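Local atomic coordinates of pentalenene synthase (Streptomyces chartreusis NRRL 3882, PDB entry 6Q4S), a protein that probably converts (2E,6E)-farnesyl diphosphate into the bicyclic sesquiterpene alcohol 7-epi-alpha-eudesmol through a 1,10-cyclisation, with magnesium as cofactor. Residues L9-P14 with W304-Y309; G182-I187 with R210-A215; I219-D224 with R261-C266. All blocks are in the same frame, centred on the assembly; numbering follows the deposited sequence.

Starting from the N terminus, the loop 9-14 waits almost the length of the chain for its partner: contact 1 closes when helix 288-313 brings in residues 304-309, and both other contacts fall within that span. Contact 2 closes a short loop, joining 182-187, which begins at the break between helices 170-180 and 183-194, to 210-215 on helix 206-228. Contact 3 follows it in series, pairing 219-224, further along that same helix, with 261-266 on helix 252-284. Helix 206-228 is thus shared by contacts 2 and 3. Contact 1 touches both: Trp304 packs on Ile183, and Asn308 reaches Asn223, so helix 288-313, the last one modelled, ties together the metal-binding part of the fold and the N-terminal loop.

Contact 1 (L9-P14 with W304-Y309)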
loop_
_atom_site.group_PDB
_atom_site.type_symbol
_atom_site.label_atom_id
_atom_site.label_comp_id
_atom_site.label_asym_id
_atom_site.label_seq_id
_atom_site.Cartn_x
_atom_site.Cartn_y
_atom_site.Cartn_z
ATOM N N LEU A 9 28.601 1.867 18.388
ATOM C CA LEU A 9 27.305 2.522 18.329
ATOM C C LEU A 9 26.952 3.042 19.708
ATOM O O LEU A 9 27.273 2.387 20.666
ATOM C CB LEU A 9 26.274 1.474 17.860
ATOM C CG LEU A 9 26.580 0.842 16.481
ATOM C CD1 LEU A 9 25.526 -0.188 16.031
ATOM C CD2 LEU A 9 26.682 1.976 15.459
ATOM N N PRO A 10 26.298 4.214 19.822
ATOM C CA PRO A 10 25.847 4.711 21.126
ATOM C C PRO A 10 24.446 4.215 21.535
ATOM O O PRO A 10 23.589 5.024 21.859
ATOM C CB PRO A 10 25.799 6.231 20.892
ATOM C CG PRO A 10 25.320 6.330 19.485
ATOM C CD PRO A 10 26.051 5.215 18.764
ATOM N N PHE A 11 24.183 2.916 21.455
ATOM C CA PHE A 11 22.892 2.366 21.877
ATOM C C PHE A 11 23.226 1.250 22.822
ATOM O O PHE A 11 24.276 0.649 22.707
ATOM C CB PHE A 11 22.079 1.788 20.690
ATOM C CG PHE A 11 21.915 2.728 19.538
ATOM C CD1 PHE A 11 21.170 3.875 19.664
ATOM C CD2 PHE A 11 22.506 2.459 18.301
ATOM C CE1 PHE A 11 21.032 4.761 18.601
ATOM C CE2 PHE A 11 22.352 3.338 17.242
ATOM C CZ PHE A 11 21.604 4.494 17.393
ATOM N N ASP A 12 22.350 0.992 23.780
ATOM C CA ASP A 12 22.415 -0.227 24.604
ATOM C C ASP A 12 21.008 -0.809 24.486
ATOM O O ASP A 12 20.000 -0.106 24.736
ATOM C CB ASP A 12 22.792 0.115 26.065
ATOM C CG ASP A 12 22.952 -1.115 26.935
ATOM O OD1 ASP A 12 23.401 -2.164 26.418
ATOM O OD2 ASP A 12 22.648 -1.027 28.148
ATOM N N THR A 13 20.916 -2.063 24.084
ATOM C CA THR A 13 19.645 -2.502 23.514
ATOM C C THR A 13 19.297 -3.887 24.053
ATOM O O THR A 13 20.127 -4.807 23.990
ATOM C CB THR A 13 19.803 -2.275 21.953
ATOM O OG1 THR A 13 18.911 -1.272 21.495
ATOM C CG2 THR A 13 19.829 -3.469 21.167
ATOM N N PRO A 14 18.055 -4.062 24.600
ATOM C CA PRO A 14 17.697 -5.390 25.123
ATOM C C PRO A 14 17.574 -6.514 24.087
ATOM O O PRO A 14 17.402 -6.277 22.895
ATOM C CB PRO A 14 16.368 -5.146 25.866
ATOM C CG PRO A 14 15.875 -3.799 25.447
ATOM C CD PRO A 14 17.047 -3.021 24.918
ATOM N N TRP A 304 16.665 -1.841 15.743
ATOM C CA TRP A 304 17.048 -2.352 14.455
ATOM C C TRP A 304 18.539 -2.053 14.137
ATOM O O TRP A 304 19.272 -2.933 13.686
ATOM C CB TRP A 304 16.104 -1.851 13.349
ATOM C CG TRP A 304 15.244 -2.936 12.998
ATOM C CD1 TRP A 304 13.929 -3.186 13.465
ATOM C CD2 TRP A 304 15.617 -4.066 12.236
ATOM N NE1 TRP A 304 13.494 -4.384 12.989
ATOM C CE2 TRP A 304 14.483 -4.959 12.228
ATOM C CE3 TRP A 304 16.780 -4.422 11.537
ATOM C CZ2 TRP A 304 14.493 -6.166 11.561
ATOM C CZ3 TRP A 304 16.792 -5.659 10.849
ATOM C CH2 TRP A 304 15.627 -6.506 10.863
ATOM N N ILE A 305 18.933 -0.804 14.287
ATOM C CA ILE A 305 20.326 -0.427 13.985
ATOM C C ILE A 305 21.284 -1.239 14.868
ATOM O O ILE A 305 22.178 -1.934 14.339
ATOM C CB ILE A 305 20.585 1.074 14.197
ATOM C CG1 ILE A 305 19.727 1.907 13.280
ATOM C CG2 ILE A 305 22.085 1.346 13.971
ATOM C CD1 ILE A 305 19.699 3.397 13.620
ATOM N N ASN A 306 21.018 -1.289 16.187
ATOM C CA ASN A 306 21.944 -1.979 17.108
ATOM C C ASN A 306 21.899 -3.468 17.030
ATOM O O ASN A 306 22.969 -4.159 16.957
ATOM C CB ASN A 306 21.740 -1.523 18.509
ATOM C CG ASN A 306 23.003 -1.728 19.362
ATOM O OD1 ASN A 306 24.100 -1.267 19.013
ATOM N ND2 ASN A 306 22.845 -2.426 20.478
ATOM N N GLY A 307 20.675 -3.989 16.915
ATOM C CA GLY A 307 20.478 -5.414 16.896
ATOM C C GLY A 307 20.977 -6.045 15.640
ATOM O O GLY A 307 21.504 -7.176 15.628
ATOM N N ASN A 308 20.754 -5.357 14.527
ATOM C CA ASN A 308 21.283 -5.867 13.271
ATOM C C ASN A 308 22.828 -5.946 13.352
ATOM O O ASN A 308 23.403 -6.920 12.956
ATOM C CB ASN A 308 20.886 -5.006 12.058
ATOM C CG ASN A 308 21.419 -5.604 10.739
ATOM O OD1 ASN A 308 21.008 -6.673 10.303
ATOM N ND2 ASN A 308 22.407 -4.967 10.189
ATOM N N TYR A 309 23.441 -4.907 13.867
ATOM C CA TYR A 309 24.906 -4.878 13.993
ATOM C C TYR A 309 25.434 -6.045 14.838
ATOM O O TYR A 309 26.289 -6.893 14.371
ATOM C CB TYR A 309 25.353 -3.534 14.593
ATOM C CG TYR A 309 26.839 -3.504 14.847
ATOM C CD1 TYR A 309 27.754 -3.790 13.816
ATOM C CD2 TYR A 309 27.348 -3.268 16.124
ATOM C CE1 TYR A 309 29.119 -3.794 14.052
ATOM C CE2 TYR A 309 28.724 -3.263 16.356
ATOM C CZ TYR A 309 29.595 -3.530 15.315
ATOM O OH TYR A 309 30.955 -3.544 15.532
#
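In this all-helical terpene synthase fold the N-terminal loop 9-14 runs over helix 288-313, and Leu9, Phe11 and Thr13 turn in toward Ile305, Asn306 and Tyr309. Asn306 stands at the centre. With CG roughly anti to the backbone N (chi1 -156°), its amide reaches out from the helix and spans all three loop residues. Asn306 OD1 comes 3.5 Å from Leu9 CD1, and at the other end of the amide Asn306 ND2 lies 3.3 Å from Thr13 CG2. Between them Phe11 CB sits 3.9 Å from Asn306 CG, the Phe11 ring being turned 67° from the amide plane. No hydrogen bond crosses here, so the join is made by van der Waals contact. Past Asn306 the Phe11 ring reaches Ile305 obliquely, Phe11 CE2 meeting Ile305 CG2 at 3.8 Å. On the far flank of Asn306, Leu9 CD1 touches Tyr309 obliquely, 3.6 Å from its CD2, while the Tyr309 hydroxyl bonds to the backbone N of Phe7. An alanine in place of Asn306 would strip away the amide that all three loop residues touch, and would probably open a gap that lets Leu9 and Thr13 shift. Helix 252-284 covers Leu9 and Phe11 through Leu267 and Tyr270, and helix 206-228 backs Ile305 with Ala215 and Ile219.

Contact 2 (G182-I187 with R210-A215); sequences GIHHSI and RMRDLA
The His184 ring offers its edge to Asp213, whose OD1 lies close to the ring plane, while the guanidinium of Arg212 carries His184 CA over one face, with ring and guanidinium planes 74° apart. His184 NE2 donates to Asp213 OD1 at 2.9 Å; the bond is bent (134°) and reaches the oxygen on its anti side. The other carboxylate oxygen, OD2, makes a long, weak ion pair with Arg178. His184 also leans on the root of the arginine, CD2 lying 3.8 Å from Arg212 CB. Bent at chi3 (62°), the Arg212 chain then carries its head past the start of the opposite helix, with NH2 3.5 Å from His184 O and NH1 3.7 Å from Ile187 CG2; a salt bridge from NH2 to Asp188 holds that head. These are helices 183-194 and 206-228, whose axes pass 9.6 Å apart here. Gly182, with positive phi, marks the break after helix 170-180, consistent with the break in helix G of class I terpene cyclases that follows the diphosphate-sensing arginine, probably Arg177 here. Ser186 OG ties the first turn of helix 183-194 back to the break, donating to Gly182 O at 2.6 Å. One turn on from His184 and Arg212, Ile187 CD1 meets Ala215 CB at 4.3 Å, and Ile301 of helix 288-313 packs against both residues.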
loop_
_atom_site.group_PDB
_atom_site.type_symbol
_atom_site.label_atom_id
_atom_site.label_comp_id
_atom_site.label_asym_id
_atom_site.label_seq_id
_atom_site.Cartn_x
_atom_site.Cartn_y
_atom_site.Cartn_z
ATOM N N GLY A 182 14.855 -2.784 3.112
ATOM C CA GLY A 182 13.583 -3.298 3.696
ATOM C C GLY A 182 13.403 -2.977 5.199
ATOM O O GLY A 182 12.762 -3.738 5.982
ATOM N N ILE A 183 13.913 -1.833 5.593
ATOM C CA ILE A 183 13.961 -1.473 6.980
ATOM C C ILE A 183 12.736 -0.651 7.387
ATOM O O ILE A 183 12.399 -0.575 8.564
ATOM C CB ILE A 183 15.266 -0.685 7.246
ATOM C CG1 ILE A 183 16.429 -1.658 7.365
ATOM C CG2 ILE A 183 15.197 0.142 8.493
ATOM C CD1 ILE A 183 16.273 -2.748 8.438
ATOM N N HIS A 184 12.083 0.030 6.444
ATOM C CA HIS A 184 10.896 0.776 6.811
ATOM C C HIS A 184 9.817 -0.164 7.419
ATOM O O HIS A 184 9.230 0.161 8.467
ATOM C CB HIS A 184 10.338 1.552 5.603
ATOM C CG HIS A 184 11.202 2.725 5.225
ATOM N ND1 HIS A 184 12.396 2.595 4.542
ATOM C CD2 HIS A 184 11.051 4.047 5.468
ATOM C CE1 HIS A 184 12.938 3.798 4.395
ATOM N NE2 HIS A 184 12.132 4.691 4.939
ATOM N N HIS A 185 9.528 -1.269 6.732
ATOM C CA HIS A 185 8.480 -2.211 7.212
ATOM C C HIS A 185 8.988 -2.919 8.481
ATOM O O HIS A 185 8.164 -3.306 9.390
ATOM C CB HIS A 185 8.034 -3.232 6.155
ATOM C CG HIS A 185 9.105 -4.155 5.690
ATOM N ND1 HIS A 185 9.524 -5.258 6.414
ATOM C CD2 HIS A 185 9.776 -4.216 4.516
ATOM C CE1 HIS A 185 10.450 -5.904 5.747
ATOM N NE2 HIS A 185 10.596 -5.305 4.577
ATOM N N SER A 186 10.320 -3.110 8.537
ATOM C CA SER A 186 10.949 -3.731 9.746
ATOM C C SER A 186 10.710 -2.906 10.994
ATOM O O SER A 186 10.395 -3.491 12.065
ATOM C CB SER A 186 12.417 -4.070 9.503
ATOM O OG SER A 186 12.550 -4.852 8.335
ATOM N N ILE A 187 10.847 -1.585 10.872
ATOM C CA ILE A 187 10.568 -0.635 11.943
ATOM C C ILE A 187 9.093 -0.596 12.267
ATOM O O ILE A 187 8.694 -0.670 13.455
ATOM C CB ILE A 187 11.070 0.772 11.614
ATOM C CG1 ILE A 187 12.610 0.798 11.644
ATOM C CG2 ILE A 187 10.553 1.803 12.633
ATOM C CD1 ILE A 187 13.209 1.902 10.772
ATOM N N ARG A 210 12.711 11.336 7.851
ATOM C CA ARG A 210 14.154 11.291 7.632
ATOM C C ARG A 210 14.904 10.287 8.508
ATOM O O ARG A 210 15.853 9.643 8.070
ATOM C CB ARG A 210 14.689 12.740 7.784
ATOM C CG ARG A 210 16.146 12.907 7.540
ATOM C CD ARG A 210 16.484 12.690 6.110
ATOM N NE ARG A 210 17.886 13.014 5.882
ATOM C CZ ARG A 210 18.569 12.648 4.799
ATOM N NH1 ARG A 210 18.022 11.931 3.800
ATOM N NH2 ARG A 210 19.827 12.983 4.718
ATOM N N MET A 211 14.512 10.141 9.772
ATOM C CA MET A 211 15.126 9.158 10.631
ATOM C C MET A 211 15.025 7.720 10.109
ATOM O O MET A 211 15.974 6.972 10.200
ATOM C CB MET A 211 14.561 9.225 12.044
ATOM C CG MET A 211 15.083 10.433 12.796
ATOM S SD MET A 211 14.264 10.724 14.382
ATOM C CE MET A 211 14.767 9.383 15.441
ATOM N N ARG A 212 13.860 7.364 9.566
ATOM C CA ARG A 212 13.636 6.057 8.985
ATOM C C ARG A 212 14.531 5.845 7.758
ATOM O O ARG A 212 15.125 4.773 7.585
ATOM C CB ARG A 212 12.141 5.907 8.617
ATOM C CG ARG A 212 11.223 5.835 9.840
ATOM C CD ARG A 212 9.750 6.156 9.567
ATOM N NE ARG A 212 9.073 5.248 8.629
ATOM C CZ ARG A 212 8.505 4.073 8.927
ATOM N NH1 ARG A 212 8.528 3.589 10.154
ATOM N NH2 ARG A 212 7.870 3.381 7.972
ATOM N N ASP A 213 14.608 6.862 6.913
ATOM C CA ASP A 213 15.503 6.816 5.756
ATOM C C ASP A 213 16.965 6.667 6.147
ATOM O O ASP A 213 17.660 5.812 5.573
ATOM C CB ASP A 213 15.371 8.047 4.914
ATOM C CG ASP A 213 14.110 8.073 4.085
ATOM O OD1 ASP A 213 13.449 7.027 3.797
ATOM O OD2 ASP A 213 13.829 9.187 3.634
ATOM N N LEU A 214 17.423 7.424 7.133
ATOM C CA LEU A 214 18.840 7.236 7.605
ATOM C C LEU A 214 19.111 5.908 8.287
ATOM O O LEU A 214 20.178 5.319 8.135
ATOM C CB LEU A 214 19.239 8.359 8.541
ATOM C CG LEU A 214 19.256 9.746 7.915
ATOM C CD1 LEU A 214 19.237 10.808 8.973
ATOM C CD2 LEU A 214 20.485 9.975 7.007
ATOM N N ALA A 215 18.144 5.400 9.059
ATOM C CA ALA A 215 18.272 4.091 9.636
ATOM C C ALA A 215 18.410 3.074 8.513
ATOM O O ALA A 215 19.194 2.114 8.596
ATOM C CB ALA A 215 17.067 3.745 10.528
#

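Contact 3 (I219-D224 with R261-C266)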
loop_
_atom_site.group_PDB
_atom_site.type_symbol
_atom_site.label_atom_id
_atom_site.label_comp_id
_atom_site.label_asym_id
_atom_site.label_seq_id
_atom_site.Cartn_x
_atom_site.Cartn_y
_atom_site.Cartn_z
ATOM N N ILE A 219 21.861 0.865 7.996
ATOM C CA ILE A 219 21.833 -0.598 8.032
ATOM C C ILE A 219 22.221 -1.208 6.708
ATOM O O ILE A 219 22.937 -2.189 6.694
ATOM C CB ILE A 219 20.457 -1.141 8.504
ATOM C CG1 ILE A 219 20.255 -0.765 9.945
ATOM C CG2 ILE A 219 20.379 -2.670 8.312
ATOM C CD1 ILE A 219 18.786 -0.716 10.341
ATOM N N GLY A 220 21.781 -0.625 5.588
ATOM C CA GLY A 220 22.140 -1.228 4.263
ATOM C C GLY A 220 23.649 -1.138 4.020
ATOM O O GLY A 220 24.269 -2.077 3.505
ATOM N N PHE A 221 24.225 -0.015 4.417
ATOM C CA PHE A 221 25.693 0.198 4.229
ATOM C C PHE A 221 26.520 -0.708 5.174
ATOM O O PHE A 221 27.526 -1.278 4.757
ATOM C CB PHE A 221 26.051 1.639 4.471
ATOM C CG PHE A 221 25.505 2.624 3.434
ATOM C CD1 PHE A 221 24.969 2.242 2.206
ATOM C CD2 PHE A 221 25.529 3.964 3.738
ATOM C CE1 PHE A 221 24.440 3.200 1.309
ATOM C CE2 PHE A 221 25.011 4.919 2.856
ATOM C CZ PHE A 221 24.489 4.547 1.657
ATOM N N MET A 222 26.072 -0.898 6.436
ATOM C CA MET A 222 26.749 -1.868 7.334
ATOM C C MET A 222 26.662 -3.262 6.806
ATOM O O MET A 222 27.645 -4.020 6.803
ATOM C CB MET A 222 26.150 -1.819 8.769
ATOM C CG MET A 222 26.414 -0.495 9.471
ATOM S SD MET A 222 25.999 -0.276 11.257
ATOM C CE MET A 222 26.536 -1.856 11.713
ATOM N N ASN A 223 25.485 -3.638 6.330
ATOM C CA ASN A 223 25.370 -4.907 5.727
ATOM C C ASN A 223 26.230 -5.088 4.473
ATOM O O ASN A 223 26.753 -6.181 4.296
ATOM C CB ASN A 223 23.932 -5.280 5.402
ATOM C CG ASN A 223 23.063 -5.494 6.659
ATOM O OD1 ASN A 223 23.540 -5.428 7.783
ATOM N ND2 ASN A 223 21.788 -5.712 6.446
ATOM N N ASP A 224 26.388 -4.067 3.615
ATOM C CA ASP A 224 27.332 -4.207 2.489
ATOM C C ASP A 224 28.804 -4.373 2.969
ATOM O O ASP A 224 29.492 -5.182 2.449
ATOM C CB ASP A 224 27.269 -2.992 1.589
ATOM C CG ASP A 224 25.956 -2.906 0.764
ATOM O OD1 ASP A 224 25.013 -3.757 0.930
ATOM O OD2 ASP A 224 25.926 -2.001 -0.116
ATOM N N ARG A 261 33.285 5.767 6.327
ATOM C CA ARG A 261 32.944 7.187 6.550
ATOM C C ARG A 261 31.466 7.572 6.139
ATOM O O ARG A 261 30.837 8.397 6.767
ATOM C CB ARG A 261 33.973 8.121 5.859
ATOM C CG ARG A 261 33.974 9.569 6.364
ATOM C CD ARG A 261 34.488 10.611 5.348
ATOM N NE ARG A 261 33.690 10.567 4.117
ATOM C CZ ARG A 261 32.439 11.021 3.981
ATOM N NH1 ARG A 261 31.793 11.654 4.961
ATOM N NH2 ARG A 261 31.832 10.845 2.827
ATOM N N MET A 262 30.972 7.051 5.038
ATOM C CA MET A 262 29.564 7.294 4.625
ATOM C C MET A 262 28.520 6.830 5.698
ATOM O O MET A 262 27.509 7.509 5.976
ATOM C CB MET A 262 29.308 6.508 3.348
ATOM C CG MET A 262 30.003 7.088 2.113
ATOM S SD MET A 262 29.444 6.310 0.579
ATOM C CE MET A 262 27.782 6.979 0.388
ATOM N N THR A 263 28.826 5.673 6.268
ATOM C CA THR A 263 28.014 5.010 7.262
ATOM C C THR A 263 27.977 5.784 8.543
ATOM O O THR A 263 26.890 6.077 9.033
ATOM C CB THR A 263 28.492 3.600 7.513
ATOM O OG1 THR A 263 28.508 2.881 6.297
ATOM C CG2 THR A 263 27.577 2.872 8.476
ATOM N N ILE A 264 29.145 6.183 9.047
ATOM C CA ILE A 264 29.232 7.072 10.217
ATOM C C ILE A 264 28.572 8.438 9.994
ATOM O O ILE A 264 27.910 8.958 10.883
ATOM C CB ILE A 264 30.717 7.212 10.679
ATOM C CG1 ILE A 264 31.157 5.899 11.321
ATOM C CG2 ILE A 264 30.934 8.394 11.629
ATOM C CD1 ILE A 264 32.628 5.638 11.172
ATOM N N ALA A 265 28.708 9.019 8.804
ATOM C CA ALA A 265 27.979 10.237 8.458
ATOM C C ALA A 265 26.401 10.079 8.469
ATOM O O ALA A 265 25.709 11.014 8.861
ATOM C CB ALA A 265 28.445 10.741 7.072
ATOM N N CYS A 266 25.860 8.962 7.967
ATOM C CA CYS A 266 24.388 8.644 8.067
ATOM C C CYS A 266 23.991 8.522 9.517
ATOM O O CYS A 266 23.023 9.140 9.926
ATOM C CB CYS A 266 24.038 7.309 7.406
ATOM S SG CYS A 266 24.139 7.404 5.608
#
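Thr263 OG1 donates a hydrogen bond to the carbonyl oxygen of Ala259, one turn earlier on its own helix, and also lies 3.3 Å from Phe221 CB. The hydroxyl is therefore satisfied within helix 252-284 and meets the phenylalanine as a van der Waals neighbour. The methyl of the same residue works on the other flank: Thr263 CG2 touches Met222 CG at 3.7 Å, the two side chains crossing at about a right angle. Phe221 supplies most of what helix 206-228 brings to this contact. Its CG lies opposite the carbonyl carbon (chi1 -68°), which sends the ring across to Met262 and Cys266, one turn apart. There Cys266 SG comes 3.8 Å from Phe221 CE2, a sulfur-aromatic contact made obliquely, with the sulfur 69° off the ring normal. Met262 CE meets the same corner of the ring, 4.2 Å from Phe221 CE2. The two short helical segments run nearly antiparallel at 155°, their axes 9.4 Å apart. Helix 206-228 also carries Asn223, which with Ser227 and Glu231 fits the NSE motif of class I terpene synthases and probably binds the third magnesium, while the next residue, Asp224, forms a salt bridge to Arg177. Helix 240-248 covers Phe221 and Met262 with Leu240, and helix 288-313 also packs here, Tyr309 on Met222 and Asn308 bonded to Asn223.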